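Local coordinates for protein UDP-N-Acetylglucosamine 2-Epimerase (PDB 1V4V) that probably interconverts UDP-N-acetylglucosamine and UDP-N-acetylmannosamine by inverting the sugar at C2, at residues R61-M66 with P81-A86; G170-G175 with P371-P376; P199-T204 with S275-T280. All coordinates share one frame; numbering follows the deposited sequence. Where two conformers were deposited one is given.

Interaction 1 (R61-M66 with P81-A86)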
loop_
_atom_site.group_PDB
_atom_site.type_symbol
_atom_site.label_atom_id
_atom_site.label_comp_id
_atom_site.label_asym_id
_atom_site.label_seq_id
_atom_site.Cartn_x
_atom_site.Cartn_y
_atom_site.Cartn_z
ATOM N N ARG A 61 13.623 16.903 -13.334
ATOM C CA ARG A 61 13.853 17.281 -11.945
ATOM C C ARG A 61 14.478 16.116 -11.180
ATOM O O ARG A 61 14.361 14.964 -11.592
ATOM C CB ARG A 61 12.526 17.696 -11.305
ATOM C CG ARG A 61 12.636 18.225 -9.884
ATOM C CD ARG A 61 11.471 19.154 -9.567
ATOM N NE ARG A 61 11.423 19.531 -8.158
ATOM C CZ ARG A 61 10.697 20.538 -7.684
ATOM N NH1 ARG A 61 9.965 21.273 -8.510
ATOM N NH2 ARG A 61 10.694 20.803 -6.383
ATOM N N ASN A 62 15.152 16.428 -10.078
ATOM C CA ASN A 62 15.800 15.410 -9.253
ATOM C C ASN A 62 15.487 15.647 -7.783
ATOM O O ASN A 62 15.422 16.791 -7.340
ATOM C CB ASN A 62 17.322 15.459 -9.420
ATOM C CG ASN A 62 17.765 15.316 -10.859
ATOM O OD1 ASN A 62 17.552 16.208 -11.684
ATOM N ND2 ASN A 62 18.389 14.187 -11.170
ATOM N N LEU A 63 15.294 14.571 -7.026
ATOM C CA LEU A 63 15.048 14.715 -5.597
ATOM C C LEU A 63 16.425 14.785 -4.942
ATOM O O LEU A 63 17.416 14.368 -5.535
ATOM C CB LEU A 63 14.270 13.517 -5.049
ATOM C CG LEU A 63 12.845 13.328 -5.567
ATOM C CD1 LEU A 63 12.167 12.195 -4.788
ATOM C CD2 LEU A 63 12.057 14.628 -5.403
ATOM N N ASP A 64 16.491 15.319 -3.729
ATOM C CA ASP A 64 17.758 15.436 -3.017
ATOM C C ASP A 64 17.895 14.231 -2.093
ATOM O O ASP A 64 17.253 14.161 -1.046
ATOM C CB ASP A 64 17.782 16.746 -2.225
ATOM C CG ASP A 64 19.135 17.035 -1.613
ATOM O OD1 ASP A 64 19.397 18.213 -1.290
ATOM O OD2 ASP A 64 19.931 16.089 -1.443
ATOM N N VAL A 65 18.735 13.282 -2.494
ATOM C CA VAL A 65 18.932 12.056 -1.729
ATOM C C VAL A 65 20.366 11.870 -1.244
ATOM O O VAL A 65 21.316 12.070 -1.997
ATOM C CB VAL A 65 18.526 10.827 -2.580
ATOM C CG1 VAL A 65 18.741 9.545 -1.797
ATOM C CG2 VAL A 65 17.069 10.957 -3.006
HETATM N N MSE A 66 20.513 11.479 0.020
HETATM C CA MSE A 66 21.832 11.255 0.608
HETATM C C MSE A 66 22.515 10.083 -0.098
HETATM O O MSE A 66 21.849 9.206 -0.643
HETATM C CB MSE A 66 21.705 10.930 2.104
HETATM C CG MSE A 66 20.916 11.935 2.938
HETATM SE SE MSE A 66 20.795 11.432 4.827
HETATM C CE MSE A 66 21.442 9.619 4.710
ATOM N N PRO A 81 8.143 14.341 1.689
ATOM C CA PRO A 81 7.834 15.765 1.499
ATOM C C PRO A 81 8.343 16.371 0.198
ATOM O O PRO A 81 7.601 17.047 -0.511
ATOM C CB PRO A 81 8.470 16.431 2.721
ATOM C CG PRO A 81 8.510 15.321 3.747
ATOM C CD PRO A 81 8.947 14.147 2.905
ATOM N N GLN A 82 9.614 16.150 -0.104
ATOM C CA GLN A 82 10.177 16.717 -1.317
ATOM C C GLN A 82 9.568 16.103 -2.572
ATOM O O GLN A 82 9.531 16.745 -3.614
ATOM C CB GLN A 82 11.699 16.567 -1.328
ATOM C CG GLN A 82 12.210 15.146 -1.386
ATOM C CD GLN A 82 13.720 15.102 -1.505
ATOM O OE1 GLN A 82 14.310 15.812 -2.325
ATOM N NE2 GLN A 82 14.354 14.267 -0.693
ATOM N N ALA A 83 9.092 14.861 -2.476
ATOM C CA ALA A 83 8.466 14.215 -3.631
ATOM C C ALA A 83 7.106 14.862 -3.881
ATOM O O ALA A 83 6.742 15.148 -5.024
ATOM C CB ALA A 83 8.292 12.716 -3.384
ATOM N N ALA A 84 6.351 15.087 -2.809
ATOM C CA ALA A 84 5.036 15.710 -2.922
ATOM C C ALA A 84 5.163 17.098 -3.542
ATOM O O ALA A 84 4.378 17.473 -4.413
ATOM C CB ALA A 84 4.388 15.824 -1.545
ATOM N N ARG A 85 6.152 17.855 -3.076
ATOM C CA ARG A 85 6.380 19.208 -3.579
ATOM C C ARG A 85 6.806 19.196 -5.041
ATOM O O ARG A 85 6.338 20.012 -5.839
ATOM C CB ARG A 85 7.443 19.924 -2.737
ATOM C CG ARG A 85 7.707 21.362 -3.186
ATOM C CD ARG A 85 8.489 22.170 -2.156
ATOM N NE ARG A 85 9.742 21.531 -1.767
ATOM C CZ ARG A 85 9.883 20.742 -0.704
ATOM N NH1 ARG A 85 8.848 20.493 0.086
ATOM N NH2 ARG A 85 11.059 20.200 -0.433
ATOM N N ALA A 86 7.693 18.269 -5.393
ATOM C CA ALA A 86 8.170 18.164 -6.768
ATOM C C ALA A 86 7.036 17.826 -7.732
ATOM O O ALA A 86 6.947 18.403 -8.817
ATOM C CB ALA A 86 9.281 17.104 -6.867
HETATM O O HOH W 1 11.015 18.922 -4.245
#
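Gln82 and Asp64 pair a side-chain amide with the N-H and C=O of one residue. The setting is the N-terminal Rossmann-like domain of a GT-B fold, where outermost strand 61-62 runs into a loop that helix 72-89 packs against. The hydrogen bonds come first. Gln82 OE1 accepts from Asp64 N at 2.6 Å, while Gln82 NE2 donates to Asp64 O at 2.9 Å in a nearly straight bond. That oxygen lies almost exactly in the amide plane of Gln82, although NE2 itself stands well above the carbonyl plane of Asp64. With CG held between the backbone N and carbonyl carbon (chi1 65°) and the chain extended beyond it, the amide reaches both backbone atoms at once. Two bonds thus fix its rotation, and NE2 has a further acceptor in Arg78 O.

The apolar part centres on Leu63, whose side chain lies obliquely to that of Gln82. Its two methyls divide the helix surface, CD2 meeting Ala86 CB at 4.0 Å and CD1 meeting Ala83 CB at 4.2 Å.

Arg61 supplies the charged part. Its extended chain lays the guanidinium over Ala86, with Ala86 CA 3.5 Å above the plane at its centre. Arg61 NH1 forms a salt bridge with Glu89, and NH2 donates at 2.9 Å to a water that in turn donates to Gln82 O, 2.7 Å away.

Interaction 2 (G170-G175 with P371-P376)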
loop_
_atom_site.group_PDB
_atom_site.type_symbol
_atom_site.label_atom_id
_atom_site.label_comp_id
_atom_site.label_asym_id
_atom_site.label_seq_id
_atom_site.Cartn_x
_atom_site.Cartn_y
_atom_site.Cartn_z
ATOM N N GLY A 170 -9.325 -1.479 -13.137
ATOM C CA GLY A 170 -8.085 -0.861 -12.709
ATOM C C GLY A 170 -6.839 -1.656 -13.050
ATOM O O GLY A 170 -5.748 -1.325 -12.581
ATOM N N ILE A 171 -6.990 -2.704 -13.855
ATOM C CA ILE A 171 -5.848 -3.533 -14.241
ATOM C C ILE A 171 -5.787 -3.725 -15.753
ATOM O O ILE A 171 -6.803 -3.995 -16.392
ATOM C CB ILE A 171 -5.926 -4.937 -13.608
ATOM C CG1 ILE A 171 -6.060 -4.823 -12.087
ATOM C CG2 ILE A 171 -4.681 -5.742 -13.978
ATOM C CD1 ILE A 171 -6.421 -6.126 -11.412
ATOM N N LEU A 172 -4.587 -3.588 -16.307
ATOM C CA LEU A 172 -4.352 -3.772 -17.738
ATOM C C LEU A 172 -3.158 -4.714 -17.888
ATOM O O LEU A 172 -2.105 -4.463 -17.316
ATOM C CB LEU A 172 -4.021 -2.430 -18.402
ATOM C CG LEU A 172 -3.689 -2.447 -19.899
ATOM C CD1 LEU A 172 -4.938 -2.782 -20.699
ATOM C CD2 LEU A 172 -3.160 -1.084 -20.327
ATOM N N VAL A 173 -3.326 -5.807 -18.626
ATOM C CA VAL A 173 -2.221 -6.746 -18.842
ATOM C C VAL A 173 -1.468 -6.199 -20.048
ATOM O O VAL A 173 -2.010 -6.133 -21.148
ATOM C CB VAL A 173 -2.731 -8.169 -19.141
ATOM C CG1 VAL A 173 -1.559 -9.093 -19.411
ATOM C CG2 VAL A 173 -3.532 -8.688 -17.959
ATOM N N THR A 174 -0.212 -5.819 -19.837
ATOM C CA THR A 174 0.579 -5.204 -20.894
ATOM C C THR A 174 1.740 -6.008 -21.463
ATOM O O THR A 174 2.199 -5.729 -22.568
ATOM C CB THR A 174 1.179 -3.882 -20.395
ATOM O OG1 THR A 174 2.105 -4.164 -19.336
ATOM C CG2 THR A 174 0.085 -2.958 -19.868
ATOM N N GLY A 175 2.208 -7.003 -20.719
ATOM C CA GLY A 175 3.377 -7.745 -21.157
ATOM C C GLY A 175 4.522 -6.931 -20.574
ATOM O O GLY A 175 4.269 -5.913 -19.928
ATOM N N PRO A 371 -6.878 0.542 -24.246
ATOM C CA PRO A 371 -6.204 -0.415 -25.127
ATOM C C PRO A 371 -6.586 -1.836 -24.739
ATOM O O PRO A 371 -7.056 -2.073 -23.626
ATOM C CB PRO A 371 -4.725 -0.121 -24.881
ATOM C CG PRO A 371 -4.712 0.262 -23.431
ATOM C CD PRO A 371 -5.916 1.183 -23.332
ATOM N N GLU A 372 -6.399 -2.776 -25.658
ATOM C CA GLU A 372 -6.717 -4.171 -25.382
ATOM C C GLU A 372 -5.524 -4.816 -24.684
ATOM O O GLU A 372 -4.378 -4.456 -24.946
ATOM C CB GLU A 372 -7.026 -4.917 -26.683
ATOM C CG GLU A 372 -8.191 -4.335 -27.467
ATOM C CD GLU A 372 -8.562 -5.173 -28.677
ATOM O OE1 GLU A 372 -7.681 -5.413 -29.532
ATOM O OE2 GLU A 372 -9.737 -5.590 -28.774
ATOM N N ASP A 373 -5.801 -5.765 -23.796
ATOM C CA ASP A 373 -4.752 -6.463 -23.057
ATOM C C ASP A 373 -3.883 -7.343 -23.949
ATOM O O ASP A 373 -4.364 -7.939 -24.914
ATOM C CB ASP A 373 -5.359 -7.358 -21.973
ATOM C CG ASP A 373 -6.079 -6.579 -20.895
ATOM O OD1 ASP A 373 -5.547 -5.542 -20.453
ATOM O OD2 ASP A 373 -7.169 -7.018 -20.472
ATOM N N TRP A 374 -2.603 -7.423 -23.603
ATOM C CA TRP A 374 -1.663 -8.268 -24.327
ATOM C C TRP A 374 -2.081 -9.701 -24.021
ATOM O O TRP A 374 -2.466 -10.011 -22.894
ATOM C CB TRP A 374 -0.236 -8.026 -23.822
ATOM C CG TRP A 374 0.772 -9.050 -24.284
ATOM C CD1 TRP A 374 1.303 -9.182 -25.537
ATOM C CD2 TRP A 374 1.368 -10.083 -23.485
ATOM N NE1 TRP A 374 2.197 -10.233 -25.566
ATOM C CE2 TRP A 374 2.253 -10.803 -24.320
ATOM C CE3 TRP A 374 1.240 -10.469 -22.143
ATOM C CZ2 TRP A 374 3.007 -11.888 -23.857
ATOM C CZ3 TRP A 374 1.991 -11.549 -21.681
ATOM C CH2 TRP A 374 2.864 -12.247 -22.540
ATOM N N LEU A 375 -2.010 -10.572 -25.019
ATOM C CA LEU A 375 -2.387 -11.963 -24.822
ATOM C C LEU A 375 -1.180 -12.881 -24.912
ATOM O O LEU A 375 -0.406 -12.808 -25.864
ATOM C CB LEU A 375 -3.426 -12.379 -25.866
ATOM C CG LEU A 375 -4.815 -11.750 -25.730
ATOM C CD1 LEU A 375 -5.671 -12.129 -26.927
ATOM C CD2 LEU A 375 -5.462 -12.221 -24.433
ATOM N N PRO A 376 -0.993 -13.748 -23.907
ATOM C CA PRO A 376 0.142 -14.673 -23.920
ATOM C C PRO A 376 -0.140 -15.843 -24.862
ATOM O O PRO A 376 -1.242 -15.866 -25.451
ATOM C CB PRO A 376 0.244 -15.108 -22.463
ATOM C CG PRO A 376 -1.184 -15.125 -22.033
ATOM C CD PRO A 376 -1.733 -13.843 -22.635
ATOM O OXT PRO A 376 0.738 -16.717 -25.001
HETATM O O HOH W 2 -6.862 -6.615 -17.462
#
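Val173 and Trp374 join edge strand 171-173 to the C-terminal tail through a backbone bond in which Trp374 N donates to Val173 O over 2.8 Å. The bond is fairly straight at hydrogen (165°), although the donor is tilted from the carbonyl plane. The N-H of Val173 is also directed at the tail: in one of the two modelled conformers of Asp373, OD1 accepts it at 2.9 Å, approached from above the carboxylate plane. This pairing is provisional, because the same placing of OD1 crowds a methyl of Leu172. Arg370 provides a salt bridge to that oxygen, so the carboxylate probably balances a positive charge while it serves the strand. A water can bridge Ile171 O and Asp373 OD2, though it cannot serve every acceptor round it. The alternate residues Leu172 and Thr174 bond through their backbones to strand 149-152 instead.

The CB of Thr174 points away from the tail, and its OG1 donates to Gly175 O at 2.8 Å, in the carbonyl plane and on a lone pair.

Apolar contacts complete the join. CG of Trp374 is anti to its backbone N (chi1 167°), which swings the indole alongside the strand end; Gly175 CA comes within 3.6 Å of CE3, above the ring plane and toward its rim, whereas Val173 CG1 approaches CE3 at the edge, 4.1 Å away. Farther back, Leu172 CD2 touches Pro371 CG at 3.7 Å, the two side chains crossing at about a right angle.

Such a return of the C-terminal segment to the N-terminal domain is characteristic of GT-B proteins, in which the chain's end crosses from the second Rossmann-like domain back to the first.

Interaction 3 (P199-T204 with S275-T280); sequences PYVTVT and SLLLVT
Tyr200 meets Ser275 through its CB, not its ring: CB lies 3.7 Å from Ser275 OG, while the flat ring leads away from segment 275-280, its OH bonded to Pro196 O; the Tyr200 side chain also touches Leu195, Thr232 and Val234. Neither face nor edge of the ring therefore takes part in this pairing, which joins two central parallel strands of the C-terminal Rossmann-like domain. In its 3-2-1-4-5-6 order, strands 200-203 and 275-280 are the first and fourth, side by side where the sheet changes direction of growth.

Thr202 is gripped on both backbone atoms, N donating to Leu277 O at 3.0 Å and O accepting from Val279 N at 2.8 Å. Thr204 N continues the pattern to Val279 O. At the corner, Leu276 N bonds to Tyr200 O, and the buried N of Leu277 finds no partner in the model.

On one sheet face Val201 CG1 packs against Val279 CG2 (4.0 Å), and Val203 lies beside Val279. On the other, Thr202 CG2 meets Leu278 CD1 at 3.7 Å beneath helix 265-273. There, with OG1 beside the backbone N (chi1 -64°), Thr202 OG1 donates to Ser275 OG at 2.7 Å, which passes a bond on to Leu271 O.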
loop_
_atom_site.group_PDB
_atom_site.type_symbol
_atom_site.label_atom_id
_atom_site.label_comp_id
_atom_site.label_asym_id
_atom_site.label_seq_id
_atom_site.Cartn_x
_atom_site.Cartn_y
_atom_site.Cartn_z
ATOM N N PRO A 199 28.004 -12.972 -41.791
ATOM C CA PRO A 199 27.090 -13.055 -40.643
ATOM C C PRO A 199 27.803 -13.290 -39.314
ATOM O O PRO A 199 28.958 -13.725 -39.279
ATOM C CB PRO A 199 26.184 -14.235 -41.002
ATOM C CG PRO A 199 26.270 -14.309 -42.501
ATOM C CD PRO A 199 27.730 -14.059 -42.744
ATOM N N TYR A 200 27.087 -13.034 -38.222
ATOM C CA TYR A 200 27.648 -13.199 -36.889
ATOM C C TYR A 200 26.871 -14.149 -35.996
ATOM O O TYR A 200 25.683 -14.390 -36.202
ATOM C CB TYR A 200 27.691 -11.862 -36.149
ATOM C CG TYR A 200 28.289 -10.717 -36.930
ATOM C CD1 TYR A 200 27.475 -9.726 -37.479
ATOM C CD2 TYR A 200 29.667 -10.612 -37.101
ATOM C CE1 TYR A 200 28.021 -8.651 -38.178
ATOM C CE2 TYR A 200 30.227 -9.542 -37.803
ATOM C CZ TYR A 200 29.396 -8.567 -38.335
ATOM O OH TYR A 200 29.944 -7.503 -39.016
ATOM N N VAL A 201 27.585 -14.679 -35.009
ATOM C CA VAL A 201 27.016 -15.525 -33.971
ATOM C C VAL A 201 27.555 -14.858 -32.711
ATOM O O VAL A 201 28.768 -14.700 -32.567
ATOM C CB VAL A 201 27.540 -16.980 -34.012
ATOM C CG1 VAL A 201 27.087 -17.723 -32.758
ATOM C CG2 VAL A 201 27.004 -17.695 -35.254
ATOM N N THR A 202 26.667 -14.433 -31.819
ATOM C CA THR A 202 27.120 -13.797 -30.587
ATOM C C THR A 202 27.288 -14.866 -29.528
ATOM O O THR A 202 26.436 -15.744 -29.375
ATOM C CB THR A 202 26.117 -12.736 -30.087
ATOM O OG1 THR A 202 26.034 -11.665 -31.035
ATOM C CG2 THR A 202 26.569 -12.168 -28.736
ATOM N N VAL A 203 28.412 -14.806 -28.819
ATOM C CA VAL A 203 28.699 -15.771 -27.766
ATOM C C VAL A 203 28.885 -15.077 -26.429
ATOM O O VAL A 203 29.526 -14.021 -26.349
ATOM C CB VAL A 203 29.978 -16.583 -28.072
ATOM C CG1 VAL A 203 30.311 -17.487 -26.894
ATOM C CG2 VAL A 203 29.791 -17.417 -29.334
ATOM N N THR A 204 28.326 -15.689 -25.389
ATOM C CA THR A 204 28.413 -15.172 -24.026
ATOM C C THR A 204 28.444 -16.327 -23.009
ATOM O O THR A 204 27.559 -17.191 -22.990
ATOM C CB THR A 204 27.218 -14.228 -23.717
ATOM O OG1 THR A 204 27.648 -12.866 -23.828
ATOM C CG2 THR A 204 26.643 -14.479 -22.331
ATOM N N SER A 275 22.983 -10.656 -35.328
ATOM C CA SER A 275 23.455 -12.037 -35.317
ATOM C C SER A 275 22.408 -13.062 -35.741
ATOM O O SER A 275 21.205 -12.835 -35.605
ATOM C CB SER A 275 23.974 -12.397 -33.922
ATOM O OG SER A 275 25.045 -11.544 -33.543
ATOM N N LEU A 276 22.891 -14.194 -36.246
ATOM C CA LEU A 276 22.036 -15.289 -36.701
ATOM C C LEU A 276 21.637 -16.151 -35.516
ATOM O O LEU A 276 20.637 -16.870 -35.557
ATOM C CB LEU A 276 22.800 -16.200 -37.674
ATOM C CG LEU A 276 23.369 -15.693 -39.000
ATOM C CD1 LEU A 276 24.154 -16.818 -39.670
ATOM C CD2 LEU A 276 22.249 -15.225 -39.905
ATOM N N LEU A 277 22.440 -16.084 -34.462
ATOM C CA LEU A 277 22.219 -16.920 -33.293
ATOM C C LEU A 277 22.975 -16.385 -32.091
ATOM O O LEU A 277 24.030 -15.767 -32.240
ATOM C CB LEU A 277 22.727 -18.329 -33.604
ATOM C CG LEU A 277 22.888 -19.361 -32.492
ATOM C CD1 LEU A 277 21.510 -19.851 -32.076
ATOM C CD2 LEU A 277 23.751 -20.532 -32.980
ATOM N N LEU A 278 22.419 -16.629 -30.907
ATOM C CA LEU A 278 23.043 -16.241 -29.645
ATOM C C LEU A 278 23.347 -17.518 -28.866
ATOM O O LEU A 278 22.467 -18.364 -28.684
ATOM C CB LEU A 278 22.108 -15.371 -28.795
ATOM C CG LEU A 278 22.612 -15.190 -27.354
ATOM C CD1 LEU A 278 23.916 -14.386 -27.369
ATOM C CD2 LEU A 278 21.554 -14.493 -26.499
ATOM N N VAL A 279 24.596 -17.662 -28.433
ATOM C CA VAL A 279 25.015 -18.807 -27.633
ATOM C C VAL A 279 25.278 -18.217 -26.251
ATOM O O VAL A 279 26.069 -17.283 -26.116
ATOM C CB VAL A 279 26.320 -19.432 -28.171
ATOM C CG1 VAL A 279 26.768 -20.580 -27.261
ATOM C CG2 VAL A 279 26.104 -19.937 -29.596
ATOM N N THR A 280 24.621 -18.740 -25.221
ATOM C CA THR A 280 24.827 -18.183 -23.888
ATOM C C THR A 280 24.486 -19.164 -22.774
ATOM O O THR A 280 23.979 -20.256 -23.027
ATOM C CB THR A 280 23.954 -16.925 -23.696
ATOM O OG1 THR A 280 24.256 -16.313 -22.438
ATOM C CG2 THR A 280 22.461 -17.299 -23.717
#

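Overall arrangement
From the N terminus, interaction 1 closes first, a short local loop that fastens the end of outermost strand 61-62 to helix 72-89. Interaction 2 opens later, at strand 171-173, the other outermost strand of the same seven-stranded sheet, and closes only when the C-terminal tail returns. Within that long excursion the chain builds its second domain, and interaction 3 opens and closes there, pairing strands 200-203 and 275-280. Interaction 3 is thus enclosed by interaction 2, whereas interaction 1 precedes both. The centres of interactions 1 and 3 are about 43 Å apart, on opposite sides of the chain's centre. Local, domain-internal and chain-returning contacts together exemplify a two-domain GT-B architecture.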